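Side-chain contacts in Rho GTPase-activating protein 15 (Homo sapiens, PDB 3BYI), which switches off Rho-type GTPases, Rac1 among them, by stimulating hydrolysis of their bound GTP to GDP, and is seen here as its RhoGAP domain: residues P4-L9 and I15-F20; G55-S60 and T155-K160; R70-V73 and K78-L81; E130-L135 and A200-S205. All blocks are in the same frame, centred on the assembly; numbering follows the deposited sequence.

Interaction 1: P4-L9 and I15-F20; sequences PSLKTL and IKDQIF
The carbonyl oxygen of Leu9 takes a hydrogen bond from the amide of Ile15, Ile15 N to Leu9 O 3.1 Å, the one polar bond across this contact. The N-H points almost straight at the oxygen, at 167°, but the donor stands well above the carbonyl plane. The bond brings the loop that follows helix 6-12 back against that helix, at the surface of the mostly helical RhoGAP construct. Beside the bond the side chains meet. Ile15 reaches with CD1 to Leu9 CD1 at 3.6 Å and also rests on Leu9 CB, the two side chains set at a slant. Its other branch, CG2, opposes the backbone N and faces Leu6 CD1 at 4.0 Å, where the side chains cross nearly at right angles. Leu6 gets there because its CG swings anti to its own N (chi1 -174°), bringing CD1 up to Ile15. Replacing Ile15 with an alanine would probably lose both methyl contacts and open a gap between Leu6 and Leu9, with little but the backbone bond left to hold the turn. Ser5 N-caps the helix, its OG accepting from Thr8 N at 2.7 Å. Farther on, Lys16 NZ forms a salt bridge with Glu76 OE1. Leu6 CD1 has a second neighbour, Asp17 OD2 at 3.8 Å.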
# COMPACT_ATOMS: atom_id res chain seq x y z
N PRO A 4 -23.18 18.38 15.16
CA PRO A 4 -23.23 18.50 13.71
C PRO A 4 -22.91 17.17 12.99
O PRO A 4 -22.20 16.32 13.54
CB PRO A 4 -22.17 19.57 13.40
CG PRO A 4 -21.22 19.49 14.53
CD PRO A 4 -22.02 19.10 15.73
N SER A 5 -23.44 17.01 11.79
CA SER A 5 -23.17 15.84 10.95
C SER A 5 -21.76 15.89 10.36
O SER A 5 -21.05 16.88 10.50
CB SER A 5 -24.19 15.75 9.81
OG SER A 5 -23.77 16.49 8.68
N LEU A 6 -21.37 14.81 9.70
CA LEU A 6 -20.13 14.79 8.91
C LEU A 6 -20.27 15.72 7.69
O LEU A 6 -19.34 16.45 7.36
CB LEU A 6 -19.77 13.34 8.50
CG LEU A 6 -18.44 13.05 7.79
CD1 LEU A 6 -17.23 13.49 8.61
CD2 LEU A 6 -18.34 11.54 7.47
N LYS A 7 -21.45 15.72 7.06
CA LYS A 7 -21.77 16.68 5.98
C LYS A 7 -21.56 18.11 6.50
O LYS A 7 -20.74 18.86 5.95
CB LYS A 7 -23.20 16.52 5.45
N THR A 8 -22.27 18.45 7.58
CA THR A 8 -22.09 19.75 8.25
C THR A 8 -20.60 20.04 8.51
O THR A 8 -20.08 21.06 8.06
CB THR A 8 -22.88 19.84 9.58
OG1 THR A 8 -24.29 19.78 9.32
CG2 THR A 8 -22.56 21.14 10.30
N LEU A 9 -19.91 19.15 9.21
CA LEU A 9 -18.52 19.41 9.57
C LEU A 9 -17.64 19.64 8.35
O LEU A 9 -16.73 20.47 8.38
CB LEU A 9 -17.97 18.29 10.46
CG LEU A 9 -18.55 18.29 11.88
CD1 LEU A 9 -18.32 16.95 12.59
CD2 LEU A 9 -18.01 19.48 12.69
N ILE A 15 -13.98 19.36 9.30
CA ILE A 15 -13.41 18.04 8.96
C ILE A 15 -13.23 17.95 7.45
O ILE A 15 -14.20 17.84 6.71
CB ILE A 15 -14.32 16.88 9.40
CG1 ILE A 15 -14.41 16.80 10.92
CG2 ILE A 15 -13.77 15.54 8.92
CD1 ILE A 15 -15.24 15.62 11.41
N LYS A 16 -11.98 18.00 7.02
CA LYS A 16 -11.64 18.01 5.61
C LYS A 16 -11.89 16.69 4.89
O LYS A 16 -12.41 16.71 3.78
CB LYS A 16 -10.16 18.41 5.43
CG LYS A 16 -9.90 19.91 5.25
CD LYS A 16 -8.41 20.17 4.97
CE LYS A 16 -8.21 21.35 4.04
NZ LYS A 16 -6.99 22.12 4.39
N ASP A 17 -11.52 15.56 5.51
CA ASP A 17 -11.52 14.22 4.85
C ASP A 17 -10.79 14.23 3.50
O ASP A 17 -11.21 13.60 2.53
CB ASP A 17 -12.94 13.70 4.63
CG ASP A 17 -13.38 12.72 5.69
OD1 ASP A 17 -12.54 12.00 6.23
OD2 ASP A 17 -14.60 12.66 5.94
N GLN A 18 -9.68 14.95 3.48
CA GLN A 18 -9.02 15.32 2.25
C GLN A 18 -8.29 14.16 1.55
O GLN A 18 -8.38 14.07 0.33
CB GLN A 18 -8.04 16.47 2.55
CG GLN A 18 -7.60 17.22 1.31
CD GLN A 18 -8.76 17.85 0.57
OE1 GLN A 18 -9.50 18.65 1.13
NE2 GLN A 18 -8.92 17.50 -0.70
N ILE A 19 -7.60 13.29 2.30
CA ILE A 19 -6.63 12.34 1.71
C ILE A 19 -7.15 10.92 1.65
O ILE A 19 -7.12 10.26 0.60
CB ILE A 19 -5.28 12.33 2.49
CG1 ILE A 19 -4.68 13.74 2.63
CG2 ILE A 19 -4.26 11.43 1.79
CD1 ILE A 19 -4.36 14.42 1.33
N PHE A 20 -7.58 10.41 2.80
CA PHE A 20 -7.99 9.01 2.89
C PHE A 20 -9.35 8.91 2.20
O PHE A 20 -10.20 9.78 2.40
CB PHE A 20 -8.08 8.55 4.33
CG PHE A 20 -6.74 8.20 4.96
CD1 PHE A 20 -5.77 9.17 5.15
CD2 PHE A 20 -6.48 6.91 5.40
CE1 PHE A 20 -4.52 8.84 5.75
CE2 PHE A 20 -5.24 6.60 6.02
CZ PHE A 20 -4.28 7.57 6.18

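Interaction 2: G55-S60 and T155-K160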
# COMPACT_ATOMS: atom_id res chain seq x y z
N GLY A 55 7.91 -8.92 12.89
CA GLY A 55 6.54 -8.91 12.35
C GLY A 55 6.11 -7.59 11.73
O GLY A 55 4.92 -7.34 11.59
N ILE A 56 7.08 -6.78 11.34
CA ILE A 56 6.82 -5.51 10.67
C ILE A 56 5.90 -5.74 9.49
O ILE A 56 6.18 -6.62 8.68
CB ILE A 56 8.14 -4.80 10.25
CG1 ILE A 56 7.84 -3.33 9.90
CG2 ILE A 56 8.92 -5.56 9.09
CD1 ILE A 56 7.53 -2.43 11.15
N TYR A 57 4.78 -4.99 9.47
CA TYR A 57 3.66 -5.05 8.50
C TYR A 57 2.61 -6.13 8.78
O TYR A 57 1.47 -6.02 8.31
CB TYR A 57 4.14 -5.10 7.05
CG TYR A 57 4.71 -3.78 6.58
CD1 TYR A 57 6.06 -3.58 6.46
CD2 TYR A 57 3.87 -2.73 6.28
CE1 TYR A 57 6.56 -2.37 6.07
CE2 TYR A 57 4.37 -1.50 5.84
CZ TYR A 57 5.70 -1.33 5.75
OH TYR A 57 6.16 -0.12 5.32
N ARG A 58 2.98 -7.16 9.53
CA ARG A 58 2.05 -8.16 9.98
C ARG A 58 1.43 -7.71 11.31
O ARG A 58 0.24 -7.79 11.50
CB ARG A 58 2.72 -9.54 10.10
CG ARG A 58 1.79 -10.70 10.51
CD ARG A 58 2.51 -12.08 10.35
N VAL A 59 2.26 -7.25 12.24
CA VAL A 59 1.75 -6.81 13.55
C VAL A 59 0.91 -5.54 13.36
O VAL A 59 1.20 -4.67 12.53
CB VAL A 59 2.89 -6.59 14.60
CG1 VAL A 59 2.38 -5.83 15.83
CG2 VAL A 59 3.56 -7.95 15.01
N SER A 60 -0.16 -5.47 14.15
CA SER A 60 -1.11 -4.35 14.13
C SER A 60 -0.73 -3.33 15.16
O SER A 60 -0.44 -3.67 16.28
CB SER A 60 -2.52 -4.82 14.49
OG SER A 60 -2.92 -5.83 13.61
N THR A 155 11.40 -4.73 -0.46
CA THR A 155 12.59 -5.57 -0.67
C THR A 155 13.59 -5.40 0.50
O THR A 155 14.34 -6.35 0.83
CB THR A 155 13.31 -5.33 -2.00
OG1 THR A 155 13.95 -4.04 -2.00
CG2 THR A 155 12.35 -5.45 -3.13
N LYS A 156 13.60 -4.22 1.11
CA LYS A 156 14.46 -3.97 2.27
C LYS A 156 13.96 -4.68 3.55
O LYS A 156 14.74 -4.98 4.45
CB LYS A 156 14.63 -2.47 2.52
CG LYS A 156 15.28 -1.73 1.35
CD LYS A 156 15.38 -0.28 1.64
CE LYS A 156 16.05 0.52 0.52
NZ LYS A 156 16.27 1.95 0.96
N ILE A 157 12.66 -4.95 3.62
CA ILE A 157 12.09 -5.73 4.70
C ILE A 157 12.55 -7.16 4.56
O ILE A 157 12.95 -7.81 5.54
CB ILE A 157 10.52 -5.64 4.70
CG1 ILE A 157 10.07 -4.16 4.80
CG2 ILE A 157 9.90 -6.50 5.82
CD1 ILE A 157 10.50 -3.45 6.05
N VAL A 158 12.50 -7.64 3.33
CA VAL A 158 12.88 -9.02 3.03
C VAL A 158 14.36 -9.26 3.34
O VAL A 158 14.71 -10.25 3.96
CB VAL A 158 12.57 -9.37 1.53
CG1 VAL A 158 13.18 -10.75 1.14
CG2 VAL A 158 11.07 -9.34 1.26
N ALA A 159 15.20 -8.33 2.91
CA ALA A 159 16.63 -8.39 3.15
C ALA A 159 17.00 -8.51 4.63
O ALA A 159 18.04 -9.08 4.95
CB ALA A 159 17.37 -7.18 2.46
N LYS A 160 16.16 -7.97 5.52
CA LYS A 160 16.37 -8.00 6.97
C LYS A 160 15.52 -9.08 7.66
O LYS A 160 15.28 -9.01 8.87
CB LYS A 160 16.00 -6.65 7.58
CG LYS A 160 16.85 -5.46 7.14
CD LYS A 160 18.00 -5.21 8.09
CE LYS A 160 18.49 -3.75 8.03
NZ LYS A 160 19.28 -3.35 9.26
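The Tyr57 ring meets Ile157 at its edge: CE1 lies 4.1 Å from Ile157 CD1, which sits near the ring plane, and Ile157 CG1 is equally close to the same carbon. The side chains cross at about a right angle. Phe175 meets the tyrosine ring edge-to-face, and Tyr57 OH is hydrogen-bonded to His153 NE2, so the phenol is held at its polar end as well as along its edge. Beside it, Ile56 presents CG2 to Ile157 CG2 at 3.5 Å, a close methyl pair, with Ile157 CD1 at 4.0 Å from the same Ile56 CG2. With CG1 anti to the backbone N (chi1 -165°), Ile56 leaves CG2 as the branch that faces the helix, while its longer arm leads away. This is the arginine-finger loop of the RhoGAP fold, packed on helix 141-159; Arg58, predicted to stabilise the transition state of GTP hydrolysis, follows Tyr57 directly, and its side chain is modelled only as far as CD. Within the loop, Gly55 O accepts from both Arg58 N at 2.8 Å and Val59 N at 2.7 Å, tying the turn that carries Arg58. A glycine in place of Ile157 would probably leave a gap beside Ile56 CG2 and deprive the Tyr57 CE1 edge of one of its packing partners. Ile157 also touches Leu51, Met166 and Leu171.

Interaction 3: R70-V73 and K78-L81; sequences RFIV and KLNL
Leu79 splits its two methyls between neighbouring residues of helix 63-74: CD2 goes to Val73 and CD1 to Ile72. The two encounters differ in direction. Val73 and Leu79 lie at a slant to each other, with Val73 CG2 3.8 Å from Leu79 CD2, whereas Ile72 and Leu79 cross at about a right angle, with Ile72 CG2 4.2 Å from Leu79 CD1. This split depends on the leucine torsions: chi1 of -175° carries CG out toward the helix, opposite the backbone N, and chi2 of 60° then sends one methyl to each partner. On the helix side both contacts are made by a CG2 methyl; in Ile72 this is the branch anti to the backbone N. The Ile72 methyl also comes near the backbone at Lys78 O, a loose approach of 4.4 Å. No hydrogen bond crosses between the segments, so the link is purely apolar, a packing of the loop 78-81 back onto the helix it follows, within the RhoGAP domain. The backbone of Leu79 is also held, Leu79 O accepting a hydrogen bond from Gln41 NE2. Around this point Trp86 touches both Ile72 and Leu79, and Phe38 of helix 37-49 touches both Val73 and Leu79, so Leu79 sits where helix 63-74, helix 37-49 and the loop leading to helix 89-102 come together.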
# COMPACT_ATOMS: atom_id res chain seq x y z
N ARG A 70 -4.55 9.12 10.88
CA ARG A 70 -5.40 9.36 9.70
C ARG A 70 -6.11 10.71 9.76
O ARG A 70 -6.16 11.44 8.78
CB ARG A 70 -6.43 8.26 9.60
CG ARG A 70 -7.49 8.44 8.56
CD ARG A 70 -8.39 7.27 8.63
NE ARG A 70 -9.47 7.30 7.68
CZ ARG A 70 -10.55 8.07 7.81
NH1 ARG A 70 -10.68 8.87 8.85
NH2 ARG A 70 -11.51 8.03 6.91
N PHE A 71 -6.64 11.03 10.93
CA PHE A 71 -7.37 12.29 11.09
C PHE A 71 -6.47 13.50 10.88
O PHE A 71 -6.82 14.46 10.17
CB PHE A 71 -7.95 12.41 12.49
CG PHE A 71 -8.76 13.66 12.69
CD1 PHE A 71 -10.12 13.69 12.37
CD2 PHE A 71 -8.16 14.83 13.15
CE1 PHE A 71 -10.87 14.84 12.52
CE2 PHE A 71 -8.92 16.00 13.33
CZ PHE A 71 -10.28 16.00 13.01
N ILE A 72 -5.32 13.49 11.54
CA ILE A 72 -4.33 14.55 11.40
C ILE A 72 -3.95 14.73 9.91
O ILE A 72 -3.86 15.84 9.40
CB ILE A 72 -3.06 14.28 12.26
CG1 ILE A 72 -3.35 14.59 13.75
CG2 ILE A 72 -1.89 15.06 11.75
CD1 ILE A 72 -2.24 14.08 14.73
N VAL A 73 -3.75 13.62 9.22
CA VAL A 73 -3.39 13.67 7.80
C VAL A 73 -4.55 14.23 6.94
O VAL A 73 -4.33 15.03 6.01
CB VAL A 73 -2.98 12.27 7.26
CG1 VAL A 73 -2.83 12.25 5.72
CG2 VAL A 73 -1.68 11.79 7.92
N LYS A 78 0.54 19.44 9.72
CA LYS A 78 1.92 18.99 9.58
C LYS A 78 2.10 17.69 10.37
O LYS A 78 1.69 17.58 11.52
CB LYS A 78 2.93 20.09 9.97
CG LYS A 78 2.83 20.68 11.33
CD LYS A 78 3.90 21.78 11.47
CE LYS A 78 4.28 22.03 12.92
NZ LYS A 78 3.80 23.36 13.41
N LEU A 79 2.62 16.67 9.71
CA LEU A 79 2.87 15.40 10.35
C LEU A 79 4.38 15.27 10.56
O LEU A 79 5.17 15.47 9.64
CB LEU A 79 2.31 14.25 9.51
CG LEU A 79 2.41 12.85 10.12
CD1 LEU A 79 1.64 12.81 11.45
CD2 LEU A 79 1.88 11.83 9.13
N ASN A 80 4.77 14.92 11.79
CA ASN A 80 6.14 14.55 12.11
C ASN A 80 6.15 13.16 12.77
O ASN A 80 5.80 13.01 13.93
CB ASN A 80 6.77 15.59 13.08
CG ASN A 80 8.23 15.29 13.42
OD1 ASN A 80 8.67 14.16 13.37
ND2 ASN A 80 8.99 16.32 13.78
N LEU A 81 6.58 12.15 12.02
CA LEU A 81 6.56 10.77 12.53
C LEU A 81 7.65 10.48 13.58
O LEU A 81 7.69 9.38 14.17
CB LEU A 81 6.58 9.79 11.35
CG LEU A 81 5.30 9.77 10.47
CD1 LEU A 81 5.39 8.70 9.34
CD2 LEU A 81 4.07 9.52 11.32

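Interaction 4: E130-L135 and A200-S205; sequences EAVKSL and AELMLS
Val132 makes the apolar contacts between the two helices, one methyl to each partner. Its CG1 approaches Met203 SD at 3.6 Å, and its CG2 meets Leu202 CD2 at 3.9 Å. Val132 and Leu202 run past each other in opposite directions, while the methionine comes in at a slant. The bends of Met203 at chi2 and chi3 (-86° and -64°) fold its chain so that the sulfur, rather than the terminal methyl, is what Val132 touches. All three residues are buried, and no hydrogen bond joins the two segments.

The polar bonds stay inside each helix. Ser134 OG donates to Glu130 O at 2.9 Å, and that oxygen also receives Ser134 N, the two donors arriving from opposite faces of the carbonyl plane. Ser205 OG likewise donates to Glu201 O at 2.9 Å, and that oxygen also accepts from Ser205 N. Both serines thus turn their hydroxyls back onto their own helix.

This is helix-to-helix packing within the all-helical RhoGAP domain, away from the arginine finger. Helix 110-120 backs Val132 through Ala119, and helix 141-159 meets Met203 through Met147 and Phe151.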
# COMPACT_ATOMS: atom_id res chain seq x y z
N GLU A 130 8.47 -10.78 -17.53
CA GLU A 130 8.25 -9.94 -18.69
C GLU A 130 6.80 -9.47 -18.87
O GLU A 130 6.55 -8.29 -19.13
CB GLU A 130 8.75 -10.64 -19.94
CG GLU A 130 10.29 -10.69 -20.05
CD GLU A 130 10.95 -9.29 -20.19
OE1 GLU A 130 10.42 -8.42 -20.94
OE2 GLU A 130 11.99 -9.07 -19.52
N ALA A 131 5.85 -10.39 -18.72
CA ALA A 131 4.42 -10.07 -18.87
C ALA A 131 3.97 -9.03 -17.86
O ALA A 131 3.24 -8.09 -18.21
CB ALA A 131 3.58 -11.33 -18.74
N VAL A 132 4.41 -9.22 -16.62
CA VAL A 132 4.07 -8.35 -15.49
C VAL A 132 4.69 -6.97 -15.63
O VAL A 132 4.05 -5.96 -15.28
CB VAL A 132 4.49 -8.99 -14.14
CG1 VAL A 132 4.66 -7.93 -13.08
CG2 VAL A 132 3.45 -10.06 -13.71
N LYS A 133 5.92 -6.93 -16.15
CA LYS A 133 6.67 -5.70 -16.39
C LYS A 133 6.05 -4.86 -17.52
O LYS A 133 5.99 -3.61 -17.43
CB LYS A 133 8.12 -6.05 -16.73
CG LYS A 133 8.96 -4.86 -17.16
CD LYS A 133 10.36 -5.28 -17.55
CE LYS A 133 11.21 -4.05 -17.75
NZ LYS A 133 12.44 -4.35 -18.51
N SER A 134 5.61 -5.56 -18.58
CA SER A 134 4.82 -4.96 -19.66
C SER A 134 3.60 -4.26 -19.08
O SER A 134 3.30 -3.11 -19.45
CB SER A 134 4.29 -6.03 -20.61
OG SER A 134 5.35 -6.71 -21.24
N LEU A 135 2.89 -4.96 -18.20
CA LEU A 135 1.67 -4.42 -17.63
C LEU A 135 1.93 -3.21 -16.75
O LEU A 135 1.16 -2.27 -16.78
CB LEU A 135 0.90 -5.48 -16.85
CG LEU A 135 -0.03 -6.33 -17.68
CD1 LEU A 135 -0.49 -7.50 -16.86
CD2 LEU A 135 -1.21 -5.47 -18.19
N ALA A 200 1.68 -10.26 -5.76
CA ALA A 200 2.47 -9.45 -4.83
C ALA A 200 3.85 -10.06 -4.57
O ALA A 200 4.84 -9.34 -4.54
CB ALA A 200 1.72 -9.17 -3.53
N GLU A 201 3.93 -11.37 -4.36
CA GLU A 201 5.20 -12.06 -4.18
C GLU A 201 6.16 -11.85 -5.37
O GLU A 201 7.36 -11.62 -5.17
CB GLU A 201 4.98 -13.56 -3.97
CG GLU A 201 4.50 -13.91 -2.61
CD GLU A 201 4.57 -15.39 -2.29
OE1 GLU A 201 5.52 -16.07 -2.72
OE2 GLU A 201 3.66 -15.87 -1.59
N LEU A 202 5.64 -11.93 -6.59
CA LEU A 202 6.50 -11.75 -7.78
C LEU A 202 7.01 -10.32 -7.90
O LEU A 202 8.19 -10.09 -8.27
CB LEU A 202 5.78 -12.10 -9.07
CG LEU A 202 6.65 -12.12 -10.34
CD1 LEU A 202 7.74 -13.23 -10.26
CD2 LEU A 202 5.77 -12.30 -11.52
N MET A 203 6.14 -9.34 -7.59
CA MET A 203 6.55 -7.95 -7.67
C MET A 203 7.64 -7.65 -6.65
O MET A 203 8.51 -6.80 -6.86
CB MET A 203 5.37 -7.00 -7.43
CG MET A 203 4.17 -7.20 -8.34
SD MET A 203 4.27 -6.33 -9.88
CE MET A 203 4.26 -4.65 -9.30
N LEU A 204 7.59 -8.36 -5.54
CA LEU A 204 8.59 -8.23 -4.48
C LEU A 204 9.88 -8.98 -4.82
O LEU A 204 10.97 -8.39 -4.84
CB LEU A 204 8.00 -8.80 -3.21
CG LEU A 204 8.69 -8.56 -1.88
CD1 LEU A 204 9.25 -7.12 -1.73
CD2 LEU A 204 7.62 -8.87 -0.82
N SER A 205 9.77 -10.28 -5.10
CA SER A 205 10.95 -11.11 -5.30
C SER A 205 11.69 -10.79 -6.62
O SER A 205 12.87 -11.06 -6.74
CB SER A 205 10.59 -12.60 -5.20
OG SER A 205 9.73 -12.98 -6.26

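Overall arrangement
From the N terminus, interaction 1 comes first, closing the short loop between helix 6-12 and the residues that follow it before any other contact opens. Its later residues, Ile19 and Phe20, pack on Val73 and Arg70 of interaction 3, so the N-terminal residues are joined to helix 63-74. Interaction 2 opens next, at the arginine-finger loop, and spans almost a hundred residues to helix 141-159; interaction 3, a small loop closure after helix 63-74, is nested inside it. Interaction 4 begins within that span and ends beyond it, crossing interaction 2, and joins helices 125-138 and 189-205. The two meet where Leu204 packs against Thr155 and Val158. Interactions 1 and 4 lie on opposite sides of the chain's centre.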